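Local atomic coordinates of SmhB (Serratia marcescens, PDB entry 6ZZ5), a protein that forms one component of the tripartite alpha-pore-forming toxin Smh, captured here in its soluble form. Residues 78-89 with 109-119. Residues are numbered along the deposited sequence; the frame is centred on the assembly and turned at random. Where two conformers were deposited one is given.
With EDO (1,2-ethanediol), chain I.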
ATOM      1  N   ASN A  78       7.636  16.310  -0.881  1.00 18.95           N
ATOM      2  CA  ASN A  78       6.886  17.587  -1.095  1.00 20.39           C
ATOM      3  C   ASN A  78       6.375  18.097   0.247  1.00 20.09           C
ATOM      4  O   ASN A  78       6.426  19.289   0.463  1.00 18.55           O
ATOM      5  CB  ASN A  78       5.714  17.405  -2.069  1.00 16.62           C
ATOM      6  CG  ASN A  78       6.169  17.120  -3.473  1.00 19.41           C
ATOM      7  OD1 ASN A  78       7.332  17.349  -3.786  1.00 17.98           O
ATOM      8  ND2 ASN A  78       5.265  16.667  -4.330  1.00 19.32           N
ATOM      9  N   ILE A  79       5.865  17.212   1.113  1.00 18.79           N
ATOM     10  CA  ILE A  79       5.427  17.610   2.463  1.00 17.58           C
ATOM     11  C   ILE A  79       6.646  18.206   3.166  1.00 18.82           C
ATOM     12  O   ILE A  79       6.528  19.236   3.797  1.00 18.34           O
ATOM     13  CB  ILE A  79       4.824  16.415   3.219  1.00 17.71           C
ATOM     14  CG1 ILE A  79       3.543  15.943   2.495  1.00 19.79           C
ATOM     15  CG2 ILE A  79       4.581  16.793   4.663  1.00 18.89           C
ATOM     16  CD1 ILE A  79       2.875  14.784   3.133  1.00 22.49           C
ATOM     17  N   GLN A  80       7.782  17.513   3.131  1.00 16.43           N
ATOM     18  CA  GLN A  80       8.988  17.985   3.816  1.00 16.71           C
ATOM     19  C   GLN A  80       9.294  19.394   3.294  1.00 17.25           C
ATOM     20  O   GLN A  80       9.549  20.289   4.128  1.00 19.63           O
ATOM     21  CB  GLN A  80      10.156  17.048   3.582  1.00 18.23           C
ATOM     22  CG  GLN A  80      11.389  17.402   4.385  1.00 19.53           C
ATOM     23  CD  GLN A  80      12.446  16.347   4.235  1.00 21.64           C
ATOM     24  OE1 GLN A  80      13.341  16.550   3.471  1.00 24.32           O
ATOM     25  NE2 GLN A  80      12.312  15.207   4.900  1.00 20.51           N
ATOM     26  N   ASP A  81       9.315  19.573   1.984  1.00 16.96           N
ATOM     27  CA  ASP A  81       9.767  20.860   1.392  0.50 20.12           C
ATOM     28  C   ASP A  81       8.726  21.932   1.730  1.00 19.04           C
ATOM     29  O   ASP A  81       9.148  23.068   2.022  1.00 22.03           O
ATOM     30  CB  ASP A  81      10.019  20.803  -0.105  0.50 20.22           C
ATOM     31  CG  ASP A  81      10.364  22.188  -0.651  0.50 21.00           C
ATOM     32  OD1 ASP A  81      11.252  22.906  -0.058  0.50 22.53           O
ATOM     33  OD2 ASP A  81       9.635  22.590  -1.542  0.50 16.59           O
ATOM     34  N   TYR A  82       7.444  21.591   1.737  1.00 17.11           N
ATOM     35  CA  TYR A  82       6.377  22.556   2.116  1.00 15.23           C
ATOM     36  C   TYR A  82       6.633  23.064   3.547  1.00 18.93           C
ATOM     37  O   TYR A  82       6.686  24.260   3.772  1.00 16.50           O
ATOM     38  CB  TYR A  82       4.936  22.035   1.975  1.00 20.44           C
ATOM     39  CG  TYR A  82       4.049  23.070   2.600  1.00 18.21           C
ATOM     40  CD1 TYR A  82       3.718  24.224   1.910  1.00 21.99           C
ATOM     41  CD2 TYR A  82       3.745  23.005   3.944  1.00 20.20           C
ATOM     42  CE1 TYR A  82       3.024  25.253   2.523  1.00 21.04           C
ATOM     43  CE2 TYR A  82       3.076  24.041   4.584  1.00 21.36           C
ATOM     44  CZ  TYR A  82       2.749  25.190   3.878  1.00 22.10           C
ATOM     45  OH  TYR A  82       2.125  26.229   4.510  1.00 20.63           O
ATOM     46  N   PHE A  83       6.829  22.166   4.511  1.00 16.14           N
ATOM     47  CA  PHE A  83       6.935  22.522   5.927  1.00 17.75           C
ATOM     48  C   PHE A  83       8.287  23.190   6.184  1.00 16.34           C
ATOM     49  O   PHE A  83       8.335  24.065   7.068  1.00 16.07           O
ATOM     50  CB  PHE A  83       6.564  21.339   6.833  1.00 20.25           C
ATOM     51  CG  PHE A  83       5.073  21.184   6.940  1.00 16.59           C
ATOM     52  CD1 PHE A  83       4.294  22.167   7.533  1.00 19.58           C
ATOM     53  CD2 PHE A  83       4.413  20.116   6.331  1.00 19.58           C
ATOM     54  CE1 PHE A  83       2.908  22.041   7.595  1.00 21.09           C
ATOM     55  CE2 PHE A  83       3.029  20.016   6.383  1.00 18.34           C
ATOM     56  CZ  PHE A  83       2.279  20.972   7.009  1.00 20.87           C
ATOM     57  N   GLU A  84       9.341  22.828   5.465  1.00 16.23           N
ATOM     58  CA  GLU A  84      10.619  23.570   5.562  1.00 16.46           C
ATOM     59  C   GLU A  84      10.402  25.027   5.081  1.00 17.93           C
ATOM     60  O   GLU A  84      10.921  25.956   5.674  1.00 16.30           O
ATOM     61  CB  GLU A  84      11.755  22.873   4.792  1.00 16.34           C
ATOM     62  CG  GLU A  84      12.222  21.581   5.420  1.00 21.47           C
ATOM     63  CD  GLU A  84      12.938  21.724   6.757  1.00 24.60           C
ATOM     64  OE1 GLU A  84      13.127  22.874   7.203  1.00 23.50           O
ATOM     65  OE2 GLU A  84      13.343  20.661   7.326  1.00 24.28           O
ATOM     66  N   THR A  85       9.661  25.219   4.015  1.00 17.06           N
ATOM     67  CA  THR A  85       9.363  26.573   3.486  1.00 17.11           C
ATOM     68  C   THR A  85       8.466  27.302   4.510  1.00 18.61           C
ATOM     69  O   THR A  85       8.692  28.490   4.741  1.00 17.83           O
ATOM     70  CB  THR A  85       8.681  26.464   2.133  1.00 19.89           C
ATOM     71  OG1 THR A  85       9.575  25.790   1.236  1.00 21.62           O
ATOM     72  CG2 THR A  85       8.353  27.829   1.587  1.00 19.59           C
ATOM     73  N   GLN A  86       7.519  26.619   5.123  1.00 17.17           N
ATOM     74  CA  GLN A  86       6.644  27.244   6.136  1.00 17.79           C
ATOM     75  C   GLN A  86       7.522  27.653   7.318  1.00 19.10           C
ATOM     76  O   GLN A  86       7.330  28.762   7.830  1.00 19.52           O
ATOM     77  CB  GLN A  86       5.471  26.366   6.509  1.00 16.91           C
ATOM     78  CG  GLN A  86       4.448  27.106   7.367  1.00 17.84           C
ATOM     79  CD  GLN A  86       3.297  26.250   7.828  1.00 19.44           C
ATOM     80  OE1 GLN A  86       2.366  25.990   7.061  1.00 18.68           O
ATOM     81  NE2 GLN A  86       3.367  25.809   9.073  1.00 17.89           N
ATOM     82  N   ASN A  87       8.454  26.808   7.741  1.00 16.32           N
ATOM     83  CA  ASN A  87       9.363  27.179   8.866  1.00 18.39           C
ATOM     84  C   ASN A  87      10.269  28.354   8.464  1.00 18.11           C
ATOM     85  O   ASN A  87      10.671  29.157   9.348  1.00 19.59           O
ATOM     86  CB  ASN A  87      10.190  26.002   9.384  1.00 18.03           C
ATOM     87  CG  ASN A  87       9.479  25.205  10.461  1.00 18.45           C
ATOM     88  OD1 ASN A  87       8.360  25.564  10.895  1.00 19.64           O
ATOM     89  ND2 ASN A  87      10.123  24.100  10.860  1.00 13.85           N
ATOM     90  N   LEU A  88      10.715  28.405   7.222  1.00 17.60           N
ATOM     91  CA  LEU A  88      11.521  29.549   6.736  1.00 22.47           C
ATOM     92  C   LEU A  88      10.713  30.852   6.921  1.00 21.50           C
ATOM     93  O   LEU A  88      11.226  31.771   7.536  1.00 19.85           O
ATOM     94  CB  LEU A  88      11.887  29.312   5.273  1.00 21.42           C
ATOM     95  CG  LEU A  88      12.639  30.444   4.572  1.00 28.36           C
ATOM     96  CD1 LEU A  88      13.992  30.661   5.206  1.00 30.04           C
ATOM     97  CD2 LEU A  88      12.813  30.095   3.106  1.00 30.13           C
ATOM     98  N   ILE A  89       9.465  30.882   6.468  1.00 19.33           N
ATOM     99  CA  ILE A  89       8.524  32.038   6.670  1.00 22.01           C
ATOM    100  C   ILE A  89       8.442  32.361   8.157  1.00 21.14           C
ATOM    101  O   ILE A  89       8.631  33.538   8.532  1.00 18.48           O
ATOM    102  CB  ILE A  89       7.121  31.715   6.104  1.00 26.23           C
ATOM    103  CG1 ILE A  89       7.142  31.582   4.585  1.00 31.50           C
ATOM    104  CG2 ILE A  89       6.056  32.677   6.550  1.00 24.19           C
ATOM    105  CD1 ILE A  89       7.891  32.614   3.885  1.00 30.07           C
ATOM    106  N   VAL A 109       3.858  30.820  -1.392  1.00 18.85           N
ATOM    107  CA  VAL A 109       3.672  29.540  -0.657  1.00 22.09           C
ATOM    108  C   VAL A 109       2.345  28.868  -1.036  1.00 20.75           C
ATOM    109  O   VAL A 109       2.373  27.658  -1.149  1.00 20.22           O
ATOM    110  CB  VAL A 109       3.890  29.734   0.843  1.00 21.81           C
ATOM    111  CG1 VAL A 109       3.736  28.435   1.585  1.00 36.44           C
ATOM    112  CG2 VAL A 109       5.275  30.330   1.103  1.00 28.82           C
ATOM    113  N   SER A 110       1.240  29.600  -1.251  1.00 20.99           N
ATOM    114  CA  SER A 110      -0.039  29.026  -1.756  0.50 24.02           C
ATOM    115  C   SER A 110       0.206  28.400  -3.145  1.00 26.70           C
ATOM    116  O   SER A 110      -0.250  27.268  -3.343  1.00 24.47           O
ATOM    117  CB  SER A 110      -1.153  30.041  -1.788  0.50 21.96           C
ATOM    118  OG  SER A 110      -0.926  30.940  -2.833  0.50 21.98           O
ATOM    119  N   ASP A 111       0.980  29.062  -4.025  1.00 21.11           N
ATOM    120  CA  ASP A 111       1.296  28.555  -5.384  1.00 24.81           C
ATOM    121  C   ASP A 111       2.101  27.252  -5.232  1.00 25.64           C
ATOM    122  O   ASP A 111       1.787  26.276  -5.906  1.00 21.59           O
ATOM    123  CB  ASP A 111       2.052  29.562  -6.264  1.00 27.63           C
ATOM    124  CG  ASP A 111       1.258  30.786  -6.675  1.00 39.93           C
ATOM    125  OD1 ASP A 111       0.006  30.761  -6.572  1.00 29.68           O
ATOM    126  OD2 ASP A 111       1.910  31.772  -7.062  1.00 47.19           O
ATOM    127  N   LYS A 112       3.069  27.196  -4.330  1.00 21.14           N
ATOM    128  CA  LYS A 112       3.872  25.958  -4.150  1.00 26.40           C
ATOM    129  C   LYS A 112       2.958  24.841  -3.582  1.00 23.79           C
ATOM    130  O   LYS A 112       2.982  23.703  -4.105  1.00 26.63           O
ATOM    131  CB  LYS A 112       5.121  26.290  -3.333  1.00 25.14           C
ATOM    132  CG  LYS A 112       6.076  25.117  -3.120  1.00 31.02           C
ATOM    133  CD  LYS A 112       6.681  24.624  -4.456  1.00 48.71           C
ATOM    134  CE  LYS A 112       7.069  25.725  -5.420  1.00 60.16           C
ATOM    135  NZ  LYS A 112       8.423  25.528  -5.975  1.00 61.44           N
ATOM    136  N   ALA A 113       2.167  25.110  -2.564  1.00 21.11           N
ATOM    137  CA  ALA A 113       1.212  24.141  -1.998  1.00 23.30           C
ATOM    138  C   ALA A 113       0.278  23.649  -3.115  1.00 28.72           C
ATOM    139  O   ALA A 113      -0.041  22.456  -3.135  1.00 21.06           O
ATOM    140  CB  ALA A 113       0.416  24.712  -0.846  1.00 23.84           C
ATOM    141  N   LYS A 114      -0.239  24.539  -3.945  1.00 22.89           N
ATOM    142  CA  LYS A 114      -1.150  24.158  -5.058  1.00 24.58           C
ATOM    143  C   LYS A 114      -0.447  23.218  -6.047  1.00 23.38           C
ATOM    144  O   LYS A 114      -1.113  22.325  -6.598  1.00 21.19           O
ATOM    145  CB  LYS A 114      -1.637  25.377  -5.824  1.00 28.10           C
ATOM    146  CG  LYS A 114      -2.764  26.122  -5.141  1.00 40.59           C
ATOM    147  CD  LYS A 114      -3.288  27.285  -5.951  1.00 61.65           C
ATOM    148  CE  LYS A 114      -2.768  28.610  -5.436  1.00 75.88           C
ATOM    149  NZ  LYS A 114      -3.157  29.725  -6.327  1.00 88.41           N
ATOM    150  N   GLU A 115       0.838  23.426  -6.306  1.00 17.02           N
ATOM    151  CA  GLU A 115       1.607  22.552  -7.209  1.00 22.36           C
ATOM    152  C   GLU A 115       1.697  21.174  -6.531  1.00 26.05           C
ATOM    153  O   GLU A 115       1.534  20.156  -7.209  1.00 19.81           O
ATOM    154  CB  GLU A 115       2.930  23.240  -7.523  1.00 23.56           C
ATOM    155  CG  GLU A 115       3.940  22.416  -8.247  1.00 35.48           C
ATOM    156  CD  GLU A 115       5.342  23.065  -8.269  1.00 58.73           C
ATOM    157  OE1 GLU A 115       5.461  24.317  -8.469  1.00 35.89           O
ATOM    158  OE2 GLU A 115       6.336  22.328  -8.058  1.00 61.69           O
ATOM    159  N   TYR A 116       1.939  21.112  -5.228  1.00 18.48           N
ATOM    160  CA  TYR A 116       2.067  19.814  -4.509  1.00 17.12           C
ATOM    161  C   TYR A 116       0.696  19.127  -4.462  1.00 20.15           C
ATOM    162  O   TYR A 116       0.618  17.907  -4.581  1.00 20.62           O
ATOM    163  CB  TYR A 116       2.689  19.996  -3.128  1.00 20.97           C
ATOM    164  CG  TYR A 116       4.129  20.456  -3.134  1.00 21.83           C
ATOM    165  CD1 TYR A 116       4.949  20.186  -4.212  1.00 22.84           C
ATOM    166  CD2 TYR A 116       4.679  21.143  -2.063  1.00 23.75           C
ATOM    167  CE1 TYR A 116       6.282  20.576  -4.245  1.00 28.28           C
ATOM    168  CE2 TYR A 116       6.027  21.542  -2.076  1.00 27.86           C
ATOM    169  CZ  TYR A 116       6.834  21.214  -3.150  1.00 31.89           C
ATOM    170  OH  TYR A 116       8.139  21.621  -3.231  1.00 43.88           O
ATOM    171  N   GLN A 117      -0.355  19.898  -4.291  1.00 17.75           N
ATOM    172  CA  GLN A 117      -1.738  19.388  -4.321  1.00 20.27           C
ATOM    173  C   GLN A 117      -2.005  18.741  -5.682  1.00 21.23           C
ATOM    174  O   GLN A 117      -2.565  17.638  -5.690  1.00 20.09           O
ATOM    175  CB  GLN A 117      -2.746  20.502  -4.058  1.00 21.68           C
ATOM    176  CG  GLN A 117      -4.162  19.970  -4.078  1.00 23.02           C
ATOM    177  CD  GLN A 117      -5.155  21.035  -3.704  1.00 30.70           C
ATOM    178  OE1 GLN A 117      -4.808  22.072  -3.122  1.00 29.35           O
ATOM    179  NE2 GLN A 117      -6.407  20.749  -4.000  1.00 26.64           N
ATOM    180  N   GLU A 118      -1.633  19.407  -6.768  1.00 20.57           N
ATOM    181  CA  GLU A 118      -1.847  18.887  -8.145  1.00 21.51           C
ATOM    182  C   GLU A 118      -1.044  17.604  -8.328  1.00 26.14           C
ATOM    183  O   GLU A 118      -1.557  16.704  -9.002  1.00 23.44           O
ATOM    184  CB  GLU A 118      -1.515  19.913  -9.227  1.00 23.32           C
ATOM    185  CG  GLU A 118      -1.942  19.478 -10.622  1.00 30.37           C
ATOM    186  CD  GLU A 118      -3.398  19.056 -10.821  1.00 39.30           C
ATOM    187  OE1 GLU A 118      -4.285  19.379  -9.976  1.00 40.42           O
ATOM    188  OE2 GLU A 118      -3.627  18.374 -11.818  1.00 45.09           O
ATOM    189  N   VAL A 119       0.166  17.505  -7.768  1.00 20.20           N
ATOM    190  CA  VAL A 119       0.913  16.228  -7.800  1.00 23.44           C
ATOM    191  C   VAL A 119       0.063  15.138  -7.093  1.00 19.97           C
ATOM    192  O   VAL A 119      -0.040  14.036  -7.627  1.00 18.72           O
ATOM    193  CB  VAL A 119       2.313  16.341  -7.185  1.00 21.74           C
ATOM    194  CG1 VAL A 119       2.913  14.956  -7.041  1.00 20.72           C
ATOM    195  CG2 VAL A 119       3.171  17.293  -8.021  1.00 26.61           C
TER
HETATM  196  C1  EDO I 407      -0.496  27.955   8.708  1.00 41.36           C
HETATM  197  O1  EDO I 407      -1.397  27.538   9.720  1.00 53.87           O
HETATM  198  C2  EDO I 407      -0.560  27.075   7.525  1.00 42.26           C
HETATM  199  O2  EDO I 407      -0.193  25.745   7.839  1.00 43.02           O
HETATM  200  O   HOH W   1       2.549  16.273  -3.522  1.00 21.45           O
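D81, which meets Y116 of the facing helix, has its backbone O gripped twice from within its own helix: T85 N and T85 OG1, the latter 2.9 Å from D81 O, arrive from opposite faces of the carbonyl plane. A chi1 of 171° swings the Y82 ring across to V109, bringing CE1 obliquely to within 3.4 Å of V109 CG1. The end of the ring is fixed by Y82 OH, 2.6 Å from Q86 OE1, in the carbonyl plane on a lone pair; an ethanediol molecule, probably from the crystallisation liquor, also donates through O2 to Q86 OE1. The other branch of the valine, CG2, meets T85 CG2 at 4.0 Å and I89 CG1 tip to tip. Helices 44-92 and 99-151, successive members of the long helical bundle of this HBL-family protein, run antiparallel here, their segment axes 10.6 Å apart at 169°. Farther along, N78 lies over one face of the Y116 ring: amide and ring planes differ by only 10°, and CB makes a CH-pi contact 3.6 Å from the ring centroid. K112 O, one turn earlier in the same helix as Y116, lies over the opposite face, offset toward the rim. A water links N78 ND2 (2.9 Å) to Y116 O (2.7 Å). At the ring edge, Y116 OH points to D81 OD2, a very short hydrogen bond made doubtful by a second D81 conformer.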